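PDB 1USY: ATP phosphoribosyltransferase regulatory subunit from Thermotoga maritima, which is probably required for the first step of histidine biosynthesis and may let histidine feedback-regulate ATP phosphoribosyltransferase activity. Local coordinates for residues Asp137-Ile142 with Glu148-Leu153; Ala160-Leu165 with Ile171-Val176; Met195-Ser200 with Ile223-Ala228. One frame throughout, in Å; residues are numbered along the deposited sequence.

Contact 1 of 3, residues Asp137-Ile142 with Glu148-Leu153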
ATOM      1  N   ASP B 137      44.074   5.748 -12.088  1.00 26.22           N
ATOM      2  CA  ASP B 137      45.470   6.119 -12.130  1.00 22.81           C
ATOM      3  C   ASP B 137      46.003   6.426 -10.753  1.00 17.18           C
ATOM      4  O   ASP B 137      47.129   6.085 -10.447  1.00 16.91           O
ATOM      5  CB  ASP B 137      45.647   7.336 -13.023  1.00 26.69           C
ATOM      6  CG  ASP B 137      47.089   7.786 -13.104  1.00 28.95           C
ATOM      7  OD1 ASP B 137      47.339   8.986 -12.798  1.00 32.95           O
ATOM      8  OD2 ASP B 137      48.021   7.003 -13.439  1.00 18.39           O
ATOM      9  N   LEU B 138      45.193   7.068  -9.929  1.00 18.23           N
ATOM     10  CA  LEU B 138      45.591   7.356  -8.546  1.00 24.34           C
ATOM     11  C   LEU B 138      45.612   6.110  -7.618  1.00 24.58           C
ATOM     12  O   LEU B 138      46.465   5.992  -6.751  1.00 25.37           O
ATOM     13  CB  LEU B 138      44.690   8.448  -7.945  1.00 25.35           C
ATOM     14  CG  LEU B 138      45.165   9.903  -7.795  1.00 22.82           C
ATOM     15  CD1 LEU B 138      44.231  10.637  -6.895  1.00 26.01           C
ATOM     16  CD2 LEU B 138      46.589  10.035  -7.256  1.00 27.88           C
ATOM     17  N   LEU B 139      44.677   5.158  -7.860  1.00 25.00           N
ATOM     18  CA  LEU B 139      44.387   4.084  -6.900  1.00 23.28           C
ATOM     19  C   LEU B 139      45.535   3.086  -6.871  1.00 29.01           C
ATOM     20  O   LEU B 139      46.236   2.939  -5.865  1.00 33.06           O
ATOM     21  CB  LEU B 139      43.110   3.364  -7.265  1.00 22.44           C
ATOM     22  CG  LEU B 139      41.934   3.686  -6.333  1.00 15.98           C
ATOM     23  CD1 LEU B 139      42.262   4.757  -5.267  1.00 13.63           C
ATOM     24  CD2 LEU B 139      40.726   4.197  -7.119  1.00 14.98           C
ATOM     25  N   LYS B 140      45.796   2.345  -7.953  1.00 29.99           N
ATOM     26  CA  LYS B 140      46.936   1.453  -7.820  1.00 32.40           C
ATOM     27  C   LYS B 140      48.267   2.239  -7.996  1.00 34.03           C
ATOM     28  O   LYS B 140      48.543   2.859  -9.047  1.00 38.22           O
ATOM     29  CB  LYS B 140      46.968   0.244  -8.716  1.00 32.76           C
ATOM     30  CG  LYS B 140      47.773  -0.886  -8.006  1.00 27.35           C
ATOM     31  CD  LYS B 140      47.363  -1.093  -6.525  1.00 22.77           C
ATOM     32  CE  LYS B 140      46.054  -1.866  -6.386  1.00 15.11           C
ATOM     33  NZ  LYS B 140      46.053  -3.111  -7.163  1.00 23.93           N
ATOM     34  N   GLU B 141      48.875   2.071  -6.889  1.00 31.23           N
ATOM     35  CA  GLU B 141      50.140   2.533  -6.363  1.00 28.11           C
ATOM     36  C   GLU B 141      49.954   2.207  -4.888  1.00 22.38           C
ATOM     37  O   GLU B 141      50.916   1.956  -4.155  1.00 19.22           O
ATOM     38  CB  GLU B 141      50.337   4.061  -6.604  1.00 33.47           C
ATOM     39  CG  GLU B 141      51.819   4.491  -6.742  1.00 38.96           C
ATOM     40  CD  GLU B 141      51.987   5.970  -7.149  1.00 44.09           C
ATOM     41  OE1 GLU B 141      53.040   6.356  -7.792  1.00 47.11           O
ATOM     42  OE2 GLU B 141      51.077   6.833  -6.850  1.00 44.50           O
ATOM     43  N   ILE B 142      48.645   2.221  -4.603  1.00 18.34           N
ATOM     44  CA  ILE B 142      48.037   2.025  -3.283  1.00 13.14           C
ATOM     45  C   ILE B 142      47.366   0.646  -3.154  1.00 10.39           C
ATOM     46  O   ILE B 142      46.591   0.221  -4.015  1.00 11.34           O
ATOM     47  CB  ILE B 142      46.994   3.140  -3.126  1.00 12.33           C
ATOM     48  CG1 ILE B 142      47.670   4.508  -2.930  1.00 10.27           C
ATOM     49  CG2 ILE B 142      46.037   2.931  -1.940  1.00 14.66           C
ATOM     50  CD1 ILE B 142      46.752   5.695  -3.224  1.00 13.34           C
ATOM     51  N   GLU B 148      38.567   1.808  -1.360  1.00 34.94           N
ATOM     52  CA  GLU B 148      37.232   2.344  -1.076  1.00 39.07           C
ATOM     53  C   GLU B 148      37.243   2.788   0.359  1.00 38.28           C
ATOM     54  O   GLU B 148      36.641   2.139   1.224  1.00 43.50           O
ATOM     55  CB  GLU B 148      36.142   1.282  -1.292  1.00 43.63           C
ATOM     56  CG  GLU B 148      35.089   1.628  -2.348  1.00 50.12           C
ATOM     57  CD  GLU B 148      34.065   0.506  -2.563  1.00 55.09           C
ATOM     58  OE1 GLU B 148      34.211  -0.582  -1.957  1.00 57.07           O
ATOM     59  OE2 GLU B 148      33.102   0.706  -3.347  1.00 59.05           O
ATOM     60  N   LYS B 149      37.979   3.875   0.582  1.00 34.97           N
ATOM     61  CA  LYS B 149      38.275   4.492   1.872  1.00 30.88           C
ATOM     62  C   LYS B 149      39.161   5.689   1.608  1.00 32.74           C
ATOM     63  O   LYS B 149      38.786   6.822   1.953  1.00 28.58           O
ATOM     64  CB  LYS B 149      39.005   3.591   2.827  1.00 31.17           C
ATOM     65  CG  LYS B 149      39.342   4.314   4.113  1.00 35.24           C
ATOM     66  CD  LYS B 149      40.657   3.858   4.680  1.00 45.61           C
ATOM     67  CE  LYS B 149      41.282   4.954   5.543  1.00 52.00           C
ATOM     68  NZ  LYS B 149      40.643   5.070   6.889  1.00 58.01           N
ATOM     69  N   VAL B 150      40.325   5.470   0.983  1.00 28.03           N
ATOM     70  CA  VAL B 150      40.975   6.644   0.412  1.00 25.69           C
ATOM     71  C   VAL B 150      40.076   7.327  -0.625  1.00 20.04           C
ATOM     72  O   VAL B 150      40.218   8.516  -0.847  1.00 15.65           O
ATOM     73  CB  VAL B 150      42.452   6.490  -0.078  1.00 25.60           C
ATOM     74  CG1 VAL B 150      43.251   5.504   0.789  1.00 27.21           C
ATOM     75  CG2 VAL B 150      42.530   6.218  -1.566  1.00 28.36           C
ATOM     76  N   LEU B 151      39.091   6.633  -1.187  1.00 16.33           N
ATOM     77  CA  LEU B 151      38.131   7.398  -1.986  1.00 19.98           C
ATOM     78  C   LEU B 151      37.242   8.276  -1.080  1.00 20.82           C
ATOM     79  O   LEU B 151      37.060   9.476  -1.358  1.00 20.00           O
ATOM     80  CB  LEU B 151      37.345   6.535  -2.977  1.00 18.33           C
ATOM     81  CG  LEU B 151      38.172   5.928  -4.123  1.00 18.66           C
ATOM     82  CD1 LEU B 151      37.514   4.653  -4.652  1.00 10.76           C
ATOM     83  CD2 LEU B 151      38.468   6.929  -5.267  1.00 16.31           C
ATOM     84  N   ASN B 152      36.771   7.704   0.033  1.00 19.28           N
ATOM     85  CA  ASN B 152      35.912   8.439   0.946  1.00 23.83           C
ATOM     86  C   ASN B 152      36.635   9.690   1.463  1.00 22.16           C
ATOM     87  O   ASN B 152      36.038  10.776   1.600  1.00 24.52           O
ATOM     88  CB  ASN B 152      35.410   7.568   2.110  1.00 27.12           C
ATOM     89  CG  ASN B 152      34.203   6.708   1.724  1.00 43.23           C
ATOM     90  OD1 ASN B 152      34.187   6.068   0.666  1.00 53.26           O
ATOM     91  ND2 ASN B 152      33.184   6.681   2.589  1.00 48.95           N
ATOM     92  N   LEU B 153      37.914   9.516   1.745  1.00 12.58           N
ATOM     93  CA  LEU B 153      38.753  10.599   2.198  1.00 18.07           C
ATOM     94  C   LEU B 153      38.953  11.717   1.139  1.00 21.28           C
ATOM     95  O   LEU B 153      38.850  12.881   1.481  1.00 19.70           O
ATOM     96  CB  LEU B 153      40.093  10.052   2.675  1.00 16.82           C
ATOM     97  CG  LEU B 153      40.008   9.046   3.840  1.00 21.32           C
ATOM     98  CD1 LEU B 153      41.381   8.425   4.153  1.00 14.39           C
ATOM     99  CD2 LEU B 153      39.337   9.618   5.110  1.00 14.05           C
TER
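Leu139, in the last turn of helix 135-139, and Val150, on helix 147-156, mark the nearest backbone approach, with their CA atoms 8.5 Å apart. That spacing leaves the meeting to the ends of side chains, and only 162 Å² is buried, both sides summed. Lys140 is the first residue to leave helical geometry, and the chain then turns back toward the second helix. Leu139 serves two partners with its two methyls. CD1 lies 4.0 Å from Val150 CG2, the two side chains sliding past each other in opposite directions. CD2 instead reaches the end of Leu151, which it meets about evenly, 4.0 Å from Leu151 CD2 and 4.1 Å from Leu151 CD1; here the side chains cross at about a right angle. With CG anti to the carbonyl carbon (chi1 -67°), Leu151 carries its fork to Leu139. Val150 also packs on Leu165 of helix 159-168. Every atom that touches across the two segments is a methyl carbon, so the contact rests on dispersion and the exclusion of water, and its geometry is set by shape, with no polar group to fix a direction.

Contact 2 of 3, residues Ala160-Leu165 with Ile171-Val176. With HIS (histidine), chain N.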
ATOM      1  N   ALA B 160      43.818  15.448   6.506  1.00 23.85           N
ATOM      2  CA  ALA B 160      44.493  15.071   7.763  1.00 23.27           C
ATOM      3  C   ALA B 160      44.562  13.546   8.001  1.00 22.05           C
ATOM      4  O   ALA B 160      45.559  13.054   8.552  1.00 20.85           O
ATOM      5  CB  ALA B 160      43.842  15.765   8.954  1.00 21.08           C
ATOM      6  N   GLU B 161      43.510  12.820   7.606  1.00 18.83           N
ATOM      7  CA  GLU B 161      43.480  11.365   7.724  1.00 22.87           C
ATOM      8  C   GLU B 161      44.364  10.726   6.654  1.00 24.79           C
ATOM      9  O   GLU B 161      44.932   9.650   6.854  1.00 19.68           O
ATOM     10  CB  GLU B 161      42.067  10.833   7.594  1.00 25.90           C
ATOM     11  CG  GLU B 161      42.000   9.326   7.753  1.00 36.67           C
ATOM     12  CD  GLU B 161      41.151   8.912   8.919  1.00 43.57           C
ATOM     13  OE1 GLU B 161      39.898   9.007   8.807  1.00 47.00           O
ATOM     14  OE2 GLU B 161      41.743   8.504   9.949  1.00 49.45           O
ATOM     15  N   ILE B 162      44.472  11.392   5.514  1.00 22.35           N
ATOM     16  CA  ILE B 162      45.404  10.942   4.495  1.00 24.95           C
ATOM     17  C   ILE B 162      46.856  11.067   4.976  1.00 22.48           C
ATOM     18  O   ILE B 162      47.621  10.122   4.857  1.00 26.92           O
ATOM     19  CB  ILE B 162      45.158  11.678   3.158  1.00 24.60           C
ATOM     20  CG1 ILE B 162      44.032  10.986   2.398  1.00 23.99           C
ATOM     21  CG2 ILE B 162      46.415  11.701   2.302  1.00 24.69           C
ATOM     22  CD1 ILE B 162      43.152  11.931   1.638  1.00 32.24           C
ATOM     23  N   GLU B 163      47.234  12.219   5.524  1.00 21.12           N
ATOM     24  CA  GLU B 163      48.592  12.384   6.036  1.00 24.89           C
ATOM     25  C   GLU B 163      48.904  11.359   7.137  1.00 24.88           C
ATOM     26  O   GLU B 163      50.015  10.838   7.202  1.00 27.98           O
ATOM     27  CB  GLU B 163      48.847  13.808   6.533  1.00 26.48           C
ATOM     28  CG  GLU B 163      48.307  14.878   5.615  1.00 36.05           C
ATOM     29  CD  GLU B 163      49.338  15.910   5.220  1.00 45.81           C
ATOM     30  OE1 GLU B 163      49.315  17.021   5.820  1.00 47.89           O
ATOM     31  OE2 GLU B 163      50.156  15.615   4.298  1.00 47.05           O
ATOM     32  N   PHE B 164      47.911  11.073   7.970  1.00 21.35           N
ATOM     33  CA  PHE B 164      47.987  10.049   9.007  1.00 25.91           C
ATOM     34  C   PHE B 164      48.006   8.631   8.413  1.00 25.56           C
ATOM     35  O   PHE B 164      48.728   7.777   8.887  1.00 28.76           O
ATOM     36  CB  PHE B 164      46.821  10.211  10.007  1.00 24.15           C
ATOM     37  CG  PHE B 164      46.679   9.068  10.989  1.00 27.64           C
ATOM     38  CD1 PHE B 164      47.567   8.929  12.062  1.00 31.52           C
ATOM     39  CD2 PHE B 164      45.649   8.140  10.854  1.00 32.58           C
ATOM     40  CE1 PHE B 164      47.442   7.879  12.966  1.00 30.88           C
ATOM     41  CE2 PHE B 164      45.510   7.081  11.758  1.00 32.25           C
ATOM     42  CZ  PHE B 164      46.404   6.953  12.817  1.00 33.53           C
ATOM     43  N   LEU B 165      47.210   8.374   7.388  1.00 28.95           N
ATOM     44  CA  LEU B 165      47.281   7.095   6.695  1.00 32.13           C
ATOM     45  C   LEU B 165      48.658   6.884   6.063  1.00 35.91           C
ATOM     46  O   LEU B 165      49.153   5.758   6.032  1.00 38.44           O
ATOM     47  CB  LEU B 165      46.213   6.999   5.616  1.00 34.59           C
ATOM     48  CG  LEU B 165      45.212   5.852   5.742  1.00 35.80           C
ATOM     49  CD1 LEU B 165      44.611   5.591   4.374  1.00 38.11           C
ATOM     50  CD2 LEU B 165      45.835   4.578   6.303  1.00 36.14           C
ATOM     51  N   ILE B 171      52.748   3.893   3.229  1.00 48.49           N
ATOM     52  CA  ILE B 171      52.519   4.006   1.783  1.00 45.34           C
ATOM     53  C   ILE B 171      52.738   5.458   1.401  1.00 44.66           C
ATOM     54  O   ILE B 171      52.541   6.352   2.228  1.00 43.09           O
ATOM     55  CB  ILE B 171      51.066   3.616   1.409  1.00 46.28           C
ATOM     56  CG1 ILE B 171      50.869   2.103   1.469  1.00 49.48           C
ATOM     57  CG2 ILE B 171      50.702   4.086   0.005  1.00 43.11           C
ATOM     58  CD1 ILE B 171      49.802   1.676   2.441  1.00 50.75           C
ATOM     59  N   ASP B 172      53.120   5.708   0.155  1.00 42.20           N
ATOM     60  CA  ASP B 172      53.112   7.084  -0.336  1.00 42.39           C
ATOM     61  C   ASP B 172      51.768   7.475  -0.996  1.00 38.16           C
ATOM     62  O   ASP B 172      51.365   6.900  -2.023  1.00 35.35           O
ATOM     63  CB  ASP B 172      54.289   7.344  -1.280  1.00 46.37           C
ATOM     64  CG  ASP B 172      54.558   8.839  -1.479  1.00 53.05           C
ATOM     65  OD1 ASP B 172      53.698   9.679  -1.093  1.00 53.27           O
ATOM     66  OD2 ASP B 172      55.610   9.260  -2.021  1.00 54.42           O
ATOM     67  N   LEU B 173      51.092   8.453  -0.385  1.00 32.15           N
ATOM     68  CA  LEU B 173      49.851   9.020  -0.923  1.00 28.93           C
ATOM     69  C   LEU B 173      49.984  10.540  -1.225  1.00 29.63           C
ATOM     70  O   LEU B 173      48.979  11.287  -1.272  1.00 27.37           O
ATOM     71  CB  LEU B 173      48.669   8.730   0.020  1.00 28.18           C
ATOM     72  CG  LEU B 173      48.580   7.376   0.745  1.00 24.21           C
ATOM     73  CD1 LEU B 173      47.916   7.531   2.093  1.00 17.92           C
ATOM     74  CD2 LEU B 173      47.790   6.368  -0.031  1.00 23.62           C
ATOM     75  N   SER B 174      51.233  10.970  -1.436  1.00 29.01           N
ATOM     76  CA  SER B 174      51.589  12.353  -1.804  1.00 29.70           C
ATOM     77  C   SER B 174      50.858  12.918  -3.042  1.00 30.40           C
ATOM     78  O   SER B 174      50.486  14.102  -3.074  1.00 31.68           O
ATOM     79  CB  SER B 174      53.104  12.485  -2.015  1.00 26.98           C
ATOM     80  OG  SER B 174      53.433  12.023  -3.299  1.00 31.63           O
ATOM     81  N   ARG B 175      50.656  12.091  -4.068  1.00 29.06           N
ATOM     82  CA  ARG B 175      49.851  12.559  -5.189  1.00 30.14           C
ATOM     83  C   ARG B 175      48.354  12.578  -4.892  1.00 30.72           C
ATOM     84  O   ARG B 175      47.603  13.292  -5.579  1.00 33.99           O
ATOM     85  CB  ARG B 175      50.155  11.819  -6.505  1.00 31.88           C
ATOM     86  CG  ARG B 175      50.565  10.364  -6.399  1.00 36.01           C
ATOM     87  CD  ARG B 175      51.114   9.776  -7.720  1.00 35.10           C
ATOM     88  NE  ARG B 175      50.376  10.265  -8.884  1.00 37.69           N
ATOM     89  CZ  ARG B 175      49.570   9.547  -9.663  1.00 34.26           C
ATOM     90  NH1 ARG B 175      49.373   8.245  -9.458  1.00 31.38           N
ATOM     91  NH2 ARG B 175      48.954  10.141 -10.668  1.00 36.09           N
ATOM     92  N   VAL B 176      47.910  11.840  -3.859  1.00 26.86           N
ATOM     93  CA  VAL B 176      46.538  11.980  -3.368  1.00 18.51           C
ATOM     94  C   VAL B 176      46.432  13.337  -2.658  1.00 20.32           C
ATOM     95  O   VAL B 176      45.528  14.133  -2.914  1.00 16.51           O
ATOM     96  CB  VAL B 176      46.135  10.871  -2.385  1.00 18.18           C
ATOM     97  CG1 VAL B 176      44.734  11.131  -1.846  1.00  7.33           C
ATOM     98  CG2 VAL B 176      46.184   9.495  -3.043  1.00 14.80           C
TER
HETATM   99  C   HIS N1205      36.687   8.396   8.766  0.80 60.10           C
HETATM  100  O   HIS N1205      35.818   7.824   9.465  0.80 64.50           O
HETATM  101  CB  HIS N1205      38.140   8.217  10.726  0.80 70.25           C
HETATM  102  CG  HIS N1205      37.003   8.933  11.358  0.80 67.71           C
HETATM  103  ND1 HIS N1205      37.185   9.830  12.389  0.80 72.44           N
HETATM  104  CD2 HIS N1205      35.686   8.885  11.085  0.80 66.51           C
HETATM  105  CE1 HIS N1205      35.999  10.303  12.714  0.80 71.29           C
HETATM  106  NE2 HIS N1205      35.091   9.747  11.941  0.80 66.91           N
HETATM  107  OXT HIS N1205      36.350   8.719   7.637  0.80 62.00           O
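An apolar residue, Leu173, holds the N-cap position of helix 174-185 and turns its side chain against helix 159-168; with CG anti to the carbonyl carbon (chi1 -38°), its CD1 lies 3.8 Å from the backbone Ile162 O and 3.9 Å from Leu165 CB. The residue before it makes an Asx turn: Asp172 OD1 accepts from Ser174 N at 2.8 Å, met nearly along the C-O direction with an N-H...O angle of 158°. One turn on, Val176 CG1 meets Ile162 CD1 at 3.9 Å, the two side chains crossing obliquely, and Ile162 CG2 lies more loosely over Leu173 CB at 4.4 Å. On a different face of helix 159-168, Glu161 is bent at chi2 (119°), which brings its carboxylate beside a bound histidine, while OE2 forms a salt bridge with a basic side chain on the chain of another protein. A glutamine in its place would carry no charge, and that basic side chain would probably be left without its ionic mate. Helix 147-156 flanks the contact, with Leu153 against Ile162 and Ile154 against Val176; Ile180 of helix 174-185 also packs on Ile162, so that the contact lies where helices 147-156, 159-168 and 174-185 pack together.

Contact 3 of 3, residues Met195-Ser200 with Ile223-Ala228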
ATOM      1  N   MET B 195      49.721  19.734 -13.258  1.00 48.08           N
ATOM      2  CA  MET B 195      49.116  18.536 -12.672  1.00 41.65           C
ATOM      3  C   MET B 195      49.603  17.257 -13.356  1.00 41.69           C
ATOM      4  O   MET B 195      49.719  17.208 -14.580  1.00 42.90           O
ATOM      5  CB  MET B 195      47.594  18.625 -12.705  1.00 38.62           C
ATOM      6  CG  MET B 195      46.999  19.802 -11.916  1.00 35.36           C
ATOM      7  SD  MET B 195      45.255  19.627 -11.513  1.00 32.03           S
ATOM      8  CE  MET B 195      44.626  21.177 -12.044  1.00 39.58           C
ATOM      9  N   ASP B 196      49.921  16.250 -12.536  1.00 38.32           N
ATOM     10  CA  ASP B 196      50.248  14.898 -12.968  1.00 34.03           C
ATOM     11  C   ASP B 196      48.929  14.203 -13.245  1.00 34.87           C
ATOM     12  O   ASP B 196      48.200  13.859 -12.300  1.00 38.12           O
ATOM     13  CB  ASP B 196      51.019  14.174 -11.855  1.00 36.07           C
ATOM     14  CG  ASP B 196      51.092  12.641 -12.046  1.00 38.68           C
ATOM     15  OD1 ASP B 196      51.233  11.928 -11.018  1.00 38.08           O
ATOM     16  OD2 ASP B 196      51.040  12.057 -13.162  1.00 35.59           O
ATOM     17  N   LEU B 197      48.617  14.012 -14.532  1.00 31.52           N
ATOM     18  CA  LEU B 197      47.303  13.527 -14.951  1.00 28.41           C
ATOM     19  C   LEU B 197      47.367  12.711 -16.228  1.00 28.06           C
ATOM     20  O   LEU B 197      48.066  13.089 -17.161  1.00 29.98           O
ATOM     21  CB  LEU B 197      46.363  14.712 -15.183  1.00 30.48           C
ATOM     22  CG  LEU B 197      45.685  15.396 -13.990  1.00 27.57           C
ATOM     23  CD1 LEU B 197      44.781  16.488 -14.517  1.00 27.85           C
ATOM     24  CD2 LEU B 197      44.893  14.435 -13.114  1.00 26.74           C
ATOM     25  N   PRO B 198      46.651  11.582 -16.282  1.00 26.69           N
ATOM     26  CA  PRO B 198      46.536  10.802 -17.519  1.00 24.62           C
ATOM     27  C   PRO B 198      46.170  11.692 -18.712  1.00 23.37           C
ATOM     28  O   PRO B 198      45.270  12.531 -18.607  1.00 25.10           O
ATOM     29  CB  PRO B 198      45.426   9.803 -17.210  1.00 21.59           C
ATOM     30  CG  PRO B 198      45.379   9.708 -15.758  1.00 23.66           C
ATOM     31  CD  PRO B 198      45.927  10.962 -15.162  1.00 26.57           C
ATOM     32  N   LEU B 199      46.884  11.498 -19.817  1.00 22.09           N
ATOM     33  CA  LEU B 199      46.870  12.409 -20.958  1.00 22.56           C
ATOM     34  C   LEU B 199      45.468  12.780 -21.411  1.00 22.50           C
ATOM     35  O   LEU B 199      45.115  13.958 -21.435  1.00 17.97           O
ATOM     36  CB  LEU B 199      47.679  11.815 -22.117  1.00 24.23           C
ATOM     37  CG  LEU B 199      47.625  12.496 -23.486  1.00 27.38           C
ATOM     38  CD1 LEU B 199      48.527  13.729 -23.491  1.00 30.96           C
ATOM     39  CD2 LEU B 199      48.009  11.514 -24.630  1.00 25.50           C
ATOM     40  N   SER B 200      44.677  11.768 -21.758  1.00 24.81           N
ATOM     41  CA  SER B 200      43.299  11.975 -22.210  1.00 25.27           C
ATOM     42  C   SER B 200      42.446  12.750 -21.194  1.00 21.22           C
ATOM     43  O   SER B 200      41.615  13.564 -21.589  1.00 20.29           O
ATOM     44  CB  SER B 200      42.647  10.643 -22.548  1.00 25.11           C
ATOM     45  OG  SER B 200      42.658   9.812 -21.406  1.00 32.15           O
ATOM     46  N   ILE B 223      38.650  23.977 -11.296  1.00 14.55           N
ATOM     47  CA  ILE B 223      38.942  22.595 -11.504  1.00 13.81           C
ATOM     48  C   ILE B 223      39.026  21.925 -10.155  1.00 12.09           C
ATOM     49  O   ILE B 223      39.726  22.407  -9.275  1.00 16.79           O
ATOM     50  CB  ILE B 223      40.282  22.489 -12.234  1.00 16.06           C
ATOM     51  CG1 ILE B 223      40.205  23.136 -13.641  1.00 19.24           C
ATOM     52  CG2 ILE B 223      40.771  21.046 -12.199  1.00 13.72           C
ATOM     53  CD1 ILE B 223      39.709  22.225 -14.790  1.00 23.76           C
ATOM     54  N   ASP B 224      38.293  20.837  -9.979  1.00 16.68           N
ATOM     55  CA  ASP B 224      38.267  20.106  -8.688  1.00 18.08           C
ATOM     56  C   ASP B 224      38.057  18.616  -8.929  1.00 11.84           C
ATOM     57  O   ASP B 224      37.015  18.188  -9.382  1.00 15.27           O
ATOM     58  CB  ASP B 224      37.155  20.637  -7.782  1.00 14.70           C
ATOM     59  CG  ASP B 224      37.124  19.945  -6.414  1.00 22.06           C
ATOM     60  OD1 ASP B 224      37.419  18.707  -6.314  1.00 19.55           O
ATOM     61  OD2 ASP B 224      36.805  20.587  -5.383  1.00 10.87           O
ATOM     62  N   LEU B 225      39.081  17.847  -8.616  1.00 17.24           N
ATOM     63  CA  LEU B 225      39.136  16.420  -8.903  1.00 12.16           C
ATOM     64  C   LEU B 225      38.777  15.537  -7.688  1.00 15.82           C
ATOM     65  O   LEU B 225      39.049  14.319  -7.690  1.00 12.69           O
ATOM     66  CB  LEU B 225      40.533  16.086  -9.377  1.00 13.83           C
ATOM     67  CG  LEU B 225      40.991  16.463 -10.796  1.00 14.12           C
ATOM     68  CD1 LEU B 225      40.012  17.328 -11.608  1.00 14.39           C
ATOM     69  CD2 LEU B 225      42.342  17.147 -10.699  1.00 17.22           C
ATOM     70  N   THR B 226      38.274  16.202  -6.634  1.00 10.95           N
ATOM     71  CA  THR B 226      37.759  15.337  -5.581  1.00 17.61           C
ATOM     72  C   THR B 226      36.379  14.807  -6.043  1.00 24.25           C
ATOM     73  O   THR B 226      36.106  14.706  -7.230  1.00 36.71           O
ATOM     74  CB  THR B 226      37.698  16.151  -4.267  1.00 17.26           C
ATOM     75  OG1 THR B 226      36.882  17.299  -4.420  1.00 24.85           O
ATOM     76  CG2 THR B 226      39.081  16.649  -3.819  1.00 14.58           C
ATOM     77  N   LEU B 227      35.558  14.492  -5.103  1.00 29.11           N
ATOM     78  CA  LEU B 227      34.196  13.917  -5.313  1.00 35.27           C
ATOM     79  C   LEU B 227      34.300  12.661  -6.208  1.00 32.70           C
ATOM     80  O   LEU B 227      33.940  12.653  -7.402  1.00 32.99           O
ATOM     81  CB  LEU B 227      33.126  14.990  -5.818  1.00 37.56           C
ATOM     82  CG  LEU B 227      33.090  15.636  -7.248  1.00 38.48           C
ATOM     83  CD1 LEU B 227      32.475  17.051  -7.167  1.00 26.35           C
ATOM     84  CD2 LEU B 227      34.421  15.830  -7.977  1.00 44.87           C
ATOM     85  N   ALA B 228      34.804  11.666  -5.490  1.00 29.44           N
ATOM     86  CA  ALA B 228      35.039  10.316  -5.949  1.00 33.35           C
ATOM     87  C   ALA B 228      33.710   9.542  -6.070  1.00 34.25           C
ATOM     88  O   ALA B 228      33.606   8.561  -6.806  1.00 34.49           O
ATOM     89  CB  ALA B 228      35.937   9.583  -4.939  1.00 33.39           C
TER
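Met195, Leu197, Ile223 and Leu225 join the two ends of a helix-and-strand unit at the edge of the mixed sheet: residues 195-200 lead into helix 199-215, and residues 223-228 leave strand 220-223, the outermost strand on this side of the sheet within the chain. The backbones stay well apart, with the CA atoms of Leu197 and Leu225 10.6 Å from each other, so long side chains bridge the interval and 129 Å² is buried. Met195 does most of the reaching. Its CG is anti to the carbonyl carbon (chi1 -61°) and the chain bends at chi3 (-130°), which parts sulfur and terminal methyl between two neighbours: SD lies 3.9 Å from Leu225 CD2, and CE lies 3.9 Å from Ile223 CG2. Met195 crosses both side chains at a slant. Leu197 adds a looser touch, its CD2 4.4 Å from Leu225 CD2, the same methyl that meets the sulfur. All four residues are buried, and Leu205 of helix 199-215 packs on both Leu197 and Ile223. Between the two apolar residues of the second segment, Asp224 points away from the contact. Its OD1 accepts from Thr226 N at 2.7 Å, with an N-H...O angle of 152°, forming an Asx turn that bends the chain as it leaves the strand. OD2 of Asp224 makes salt bridges with Arg187 and with Lys157, which also lines the histidine pocket; the two probably offset the charge of this buried acid. Strand 220-223 runs parallel to strand 125-131, and the helices between them carry the chain from one to the other, so the contact closes part of a beta-alpha-beta type crossover on the sheet of a class-II aminoacyl-tRNA synthetase-like domain.

Arg175 ties the three contacts together. From contact 2 it sends NH2 to Asp137 OD1 of contact 1 at 2.9 Å and NE to Asp196 OD1 of contact 3 at 2.8 Å, although the centres of contacts 2 and 3 are about 17 Å apart. Contacts 1 and 2, centred about 10 Å apart, also share an apolar seam in which Ile142 packs on Leu173 and Lys149 on Leu165. Contacts 1 and 3, centred about 13 Å apart, meet where Leu151 CD2 lies 3.7 Å from Ala228 CB. One bound histidine touches Leu153 of contact 1 and Glu161 of contact 2; the side chain of Leu225 in contact 3 is about 13 Å from a bound histidine.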